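Local coordinates for probable glutathione S-transferase 5 (Caenorhabditis elegans, PDB 1ZL9), which catalyses the conjugation of reduced glutathione to a wide range of hydrophobic electrophiles and may help detoxify reactive oxygen species during bacterial infection, at residues A[156-159]-A[160-163]; A[190-193]-A[194-197]. All blocks are in the same frame, centred on the assembly; numbering follows the deposited sequence.

Overall arrangement
From the N terminus the chain first builds the thioredoxin-like GST N-terminal domain and then enters the helical C-terminal domain, which holds both contacts. Contact 1 is the first turns of helix 157-171, which packs on helices 16-25, 66-76, 84-112 and 180-191. Contact 2 follows later, at the kink where helix 180-191 gives way to helix 193-201. Contact 1 closes a helical turn, and contact 2 the tight junction between two helices; neither closes a long loop. The two stand in series, neither enclosing nor crossing the other. Their centres are about 13 Å apart, yet they meet where Leu160 CD2 packs 3.6 Å from Ile195 CD1, and both reach helix 16-25.

Contact 1: A[156-159]-A[160-163]; sequences TWID and LAIA
Ile158 and Ile162, one turn apart on helix 157-171, run alongside each other in the same direction, with CG1 of Ile158 3.9 Å from CG1 of Ile162. They get there by different rotations: Ile158 turns CG1 trans to its amide nitrogen (chi1 -167°), whereas Ile162 keeps CG1 beside its own nitrogen (chi1 -68°). The second choice also lays Ile162 CG1 over the preceding turn, 3.2 Å from Ile158 O, the same oxygen that accepts the amide of Ile162 at 2.9 Å. Bonds from Ala161 N to Trp157 O and from Ala163 N to Asp159 O complete the turn.

At its start the helix carries the Thr-Trp-Ile-Asp sequence, which fits the Ser/Thr-X-X-Asp N-capping box of glutathione transferases. Thr156 is the N-cap, and its backbone N donates a nearly straight bond (171°) to Asp159 OD2, 2.9 Å long. The donor meets that oxygen on the anti side, a little out of the carboxylate plane. The reciprocal arm is not closed, since Thr156 OG1 stands 4.0 Å from Asp159 N. With OD1 taking the amide of Leu150, the buried carboxylate is pinned at both oxygens, and the helix start would probably favour its ionised form.

Trp157 is also buried, its NE1 bonded to Asn80 OD1 and its indole meeting the ring of His67 among helices 16-25, 66-76 and 84-112. Its side chain lies about 9 Å from bound glutathione. The packing is looser at Ala161, the partly exposed residue of the turn, whose CB lies 4.4 Å from CD1 of Ile158 and also touches Val17.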
loop_
_atom_site.group_PDB
_atom_site.type_symbol
_atom_site.label_atom_id
_atom_site.label_comp_id
_atom_site.label_asym_id
_atom_site.label_seq_id
_atom_site.Cartn_x
_atom_site.Cartn_y
_atom_site.Cartn_z
ATOM N N THR A 156 -17.215 -4.016 -2.405
ATOM C CA THR A 156 -16.172 -3.016 -2.237
ATOM C C THR A 156 -15.189 -3.143 -3.406
ATOM O O THR A 156 -15.205 -4.122 -4.168
ATOM C CB THR A 156 -15.415 -3.153 -0.931
ATOM O OG1 THR A 156 -14.787 -4.429 -0.831
ATOM C CG2 THR A 156 -16.315 -3.027 0.248
ATOM N N TRP A 157 -14.315 -2.155 -3.541
ATOM C CA TRP A 157 -13.357 -2.161 -4.669
ATOM C C TRP A 157 -12.384 -3.345 -4.641
ATOM O O TRP A 157 -11.879 -3.754 -5.689
ATOM C CB TRP A 157 -12.636 -0.821 -4.744
ATOM C CG TRP A 157 -11.632 -0.499 -3.706
ATOM C CD1 TRP A 157 -11.812 0.202 -2.588
ATOM C CD2 TRP A 157 -10.217 -0.799 -3.767
ATOM N NE1 TRP A 157 -10.622 0.320 -1.893
ATOM C CE2 TRP A 157 -9.624 -0.283 -2.605
ATOM C CE3 TRP A 157 -9.413 -1.466 -4.687
ATOM C CZ2 TRP A 157 -8.240 -0.315 -2.379
ATOM C CZ3 TRP A 157 -8.081 -1.563 -4.440
ATOM C CH2 TRP A 157 -7.484 -0.959 -3.303
ATOM N N ILE A 158 -12.128 -3.927 -3.470
ATOM C CA ILE A 158 -11.226 -5.065 -3.438
ATOM C C ILE A 158 -11.911 -6.261 -4.080
ATOM O O ILE A 158 -11.232 -7.076 -4.679
ATOM C CB ILE A 158 -10.633 -5.322 -2.006
ATOM C CG1 ILE A 158 -9.452 -6.319 -2.074
ATOM C CG2 ILE A 158 -11.708 -5.840 -1.005
ATOM C CD1 ILE A 158 -8.235 -5.878 -2.853
ATOM N N ASP A 159 -13.248 -6.347 -4.009
ATOM C CA ASP A 159 -13.984 -7.363 -4.784
ATOM C C ASP A 159 -13.701 -7.204 -6.295
ATOM O O ASP A 159 -13.516 -8.173 -7.012
ATOM C CB ASP A 159 -15.458 -7.229 -4.586
ATOM C CG ASP A 159 -15.924 -7.641 -3.210
ATOM O OD1 ASP A 159 -15.622 -8.786 -2.731
ATOM O OD2 ASP A 159 -16.688 -6.874 -2.596
ATOM N N LEU A 160 -13.749 -5.958 -6.771
ATOM C CA LEU A 160 -13.517 -5.695 -8.180
ATOM C C LEU A 160 -12.119 -6.128 -8.582
ATOM O O LEU A 160 -11.953 -6.758 -9.644
ATOM C CB LEU A 160 -13.716 -4.194 -8.538
ATOM C CG LEU A 160 -15.159 -3.728 -8.362
ATOM C CD1 LEU A 160 -15.270 -2.225 -8.435
ATOM C CD2 LEU A 160 -16.141 -4.248 -9.351
ATOM N N ALA A 161 -11.138 -5.748 -7.784
ATOM C CA ALA A 161 -9.739 -6.053 -8.102
ATOM C C ALA A 161 -9.485 -7.567 -8.061
ATOM O O ALA A 161 -8.874 -8.142 -8.996
ATOM C CB ALA A 161 -8.728 -5.280 -7.205
ATOM N N ILE A 162 -9.995 -8.229 -7.037
ATOM C CA ILE A 162 -9.709 -9.643 -6.900
ATOM C C ILE A 162 -10.467 -10.444 -7.963
ATOM O O ILE A 162 -9.945 -11.372 -8.544
ATOM C CB ILE A 162 -10.075 -10.116 -5.454
ATOM C CG1 ILE A 162 -9.113 -9.497 -4.386
ATOM C CG2 ILE A 162 -10.096 -11.587 -5.361
ATOM C CD1 ILE A 162 -7.640 -9.752 -4.618
ATOM N N ALA A 163 -11.738 -10.128 -8.188
ATOM C CA ALA A 163 -12.478 -10.785 -9.257
ATOM C C ALA A 163 -11.841 -10.637 -10.610
ATOM O O ALA A 163 -11.796 -11.585 -11.378
ATOM C CB ALA A 163 -13.923 -10.303 -9.350
#

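Contact 2: A[190-193]-A[194-197]; sequences QAIP and QIKK
Ile192 and Ile195 run abreast with their branches directed alike, CB of Ile192 resting 4.0 Å from CG1 of Ile195. Gln194 is set differently: its chain slants across both Ile192 and Pro193. A bend at chi2 (96°) folds the amide back, so that OE1 hangs 3.5 Å from Ile192 CG2 and 3.8 Å from Pro193 CD, while NE2 is bonded to the carbonyl oxygen of Tyr24 on helix 16-25. On the inner side, CG2 of Ile195 reaches back to 4.0 Å from CA of Gln190, and Ile195 continues onto Leu160 and Gln20.

Ile192 has an extended psi (130°) that breaks the path of helix 180-191, and it serves as N-cap of helix 193-201, with Pro193 in the first turn, where the backbone N has no helical acceptor to reach and the missing N-H of proline costs nothing. Ile192 O receives Lys196 N at 2.8 Å, and Pro193 O receives Lys197 N.

Lys196 sets the base of its side chain against the end of the earlier helix: CB lies 3.4 Å from Gln190 O, and the chain runs extended as far as CE and bends at the last torsion, where NZ forms a salt bridge with Glu200 OE2. The kink is thus split by chemistry, isoleucines turned to neighbouring helices and lysines to the surface, with the Gln194 amide setting its oxygen against the Ile192 methyl CG2 and its nitrogen in a hydrogen bond to Tyr24 O that ties the turn to helix 16-25.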
loop_
_atom_site.group_PDB
_atom_site.type_symbol
_atom_site.label_atom_id
_atom_site.label_comp_id
_atom_site.label_asym_id
_atom_site.label_seq_id
_atom_site.Cartn_x
_atom_site.Cartn_y
_atom_site.Cartn_z
ATOM N N GLN A 190 -18.311 -10.269 -11.546
ATOM C CA GLN A 190 -18.279 -9.985 -12.986
ATOM C C GLN A 190 -19.631 -10.024 -13.733
ATOM O O GLN A 190 -19.744 -9.512 -14.858
ATOM C CB GLN A 190 -17.201 -10.809 -13.678
ATOM C CG GLN A 190 -15.795 -10.552 -13.057
ATOM C CD GLN A 190 -14.723 -10.071 -14.002
ATOM O OE1 GLN A 190 -13.955 -9.120 -13.686
ATOM N NE2 GLN A 190 -14.577 -10.761 -15.102
ATOM N N ALA A 191 -20.628 -10.616 -13.076
ATOM C CA ALA A 191 -22.034 -10.556 -13.509
ATOM C C ALA A 191 -22.782 -9.278 -13.055
ATOM O O ALA A 191 -23.831 -8.995 -13.567
ATOM C CB ALA A 191 -22.831 -11.830 -13.007
ATOM N N ILE A 192 -22.247 -8.481 -12.127
ATOM C CA ILE A 192 -22.903 -7.222 -11.798
ATOM C C ILE A 192 -23.114 -6.451 -13.092
ATOM O O ILE A 192 -22.169 -6.320 -13.864
ATOM C CB ILE A 192 -22.072 -6.412 -10.738
ATOM C CG1 ILE A 192 -22.038 -7.193 -9.439
ATOM C CG2 ILE A 192 -22.653 -4.993 -10.596
ATOM C CD1 ILE A 192 -21.064 -6.669 -8.399
ATOM N N PRO A 193 -24.314 -5.938 -13.382
ATOM C CA PRO A 193 -24.557 -5.381 -14.726
ATOM C C PRO A 193 -23.573 -4.353 -15.241
ATOM O O PRO A 193 -23.124 -4.500 -16.391
ATOM C CB PRO A 193 -25.998 -4.863 -14.599
ATOM C CG PRO A 193 -26.601 -5.826 -13.594
ATOM C CD PRO A 193 -25.536 -5.869 -12.542
ATOM N N GLN A 194 -23.203 -3.355 -14.434
ATOM C CA GLN A 194 -22.276 -2.311 -14.871
ATOM C C GLN A 194 -20.912 -2.913 -15.235
ATOM O O GLN A 194 -20.254 -2.492 -16.188
ATOM C CB GLN A 194 -22.019 -1.254 -13.756
ATOM C CG GLN A 194 -23.214 -0.560 -13.288
ATOM C CD GLN A 194 -23.801 -1.176 -12.059
ATOM O OE1 GLN A 194 -24.274 -2.329 -12.103
ATOM N NE2 GLN A 194 -23.757 -0.435 -10.954
ATOM N N ILE A 195 -20.517 -3.898 -14.450
ATOM C CA ILE A 195 -19.263 -4.584 -14.622
ATOM C C ILE A 195 -19.278 -5.483 -15.855
ATOM O O ILE A 195 -18.323 -5.434 -16.627
ATOM C CB ILE A 195 -18.859 -5.364 -13.342
ATOM C CG1 ILE A 195 -18.828 -4.438 -12.091
ATOM C CG2 ILE A 195 -17.525 -6.042 -13.454
ATOM C CD1 ILE A 195 -17.957 -3.145 -12.262
ATOM N N LYS A 196 -20.355 -6.228 -16.054
ATOM C CA LYS A 196 -20.515 -7.104 -17.186
ATOM C C LYS A 196 -20.496 -6.271 -18.460
ATOM O O LYS A 196 -19.805 -6.595 -19.434
ATOM C CB LYS A 196 -21.818 -7.939 -17.024
ATOM C CG LYS A 196 -22.063 -8.957 -18.157
ATOM C CD LYS A 196 -23.387 -9.761 -17.944
ATOM C CE LYS A 196 -23.590 -10.900 -18.991
ATOM N NZ LYS A 196 -23.712 -10.291 -20.358
ATOM N N LYS A 197 -21.188 -5.146 -18.452
ATOM C CA LYS A 197 -21.185 -4.253 -19.600
ATOM C C LYS A 197 -19.783 -3.706 -19.939
ATOM O O LYS A 197 -19.376 -3.729 -21.103
ATOM C CB LYS A 197 -22.141 -3.096 -19.294
ATOM C CG LYS A 197 -22.256 -1.993 -20.366
ATOM C CD LYS A 197 -23.048 -2.499 -21.590
ATOM C CE LYS A 197 -23.209 -1.394 -22.646
ATOM N NZ LYS A 197 -24.057 -1.888 -23.810
#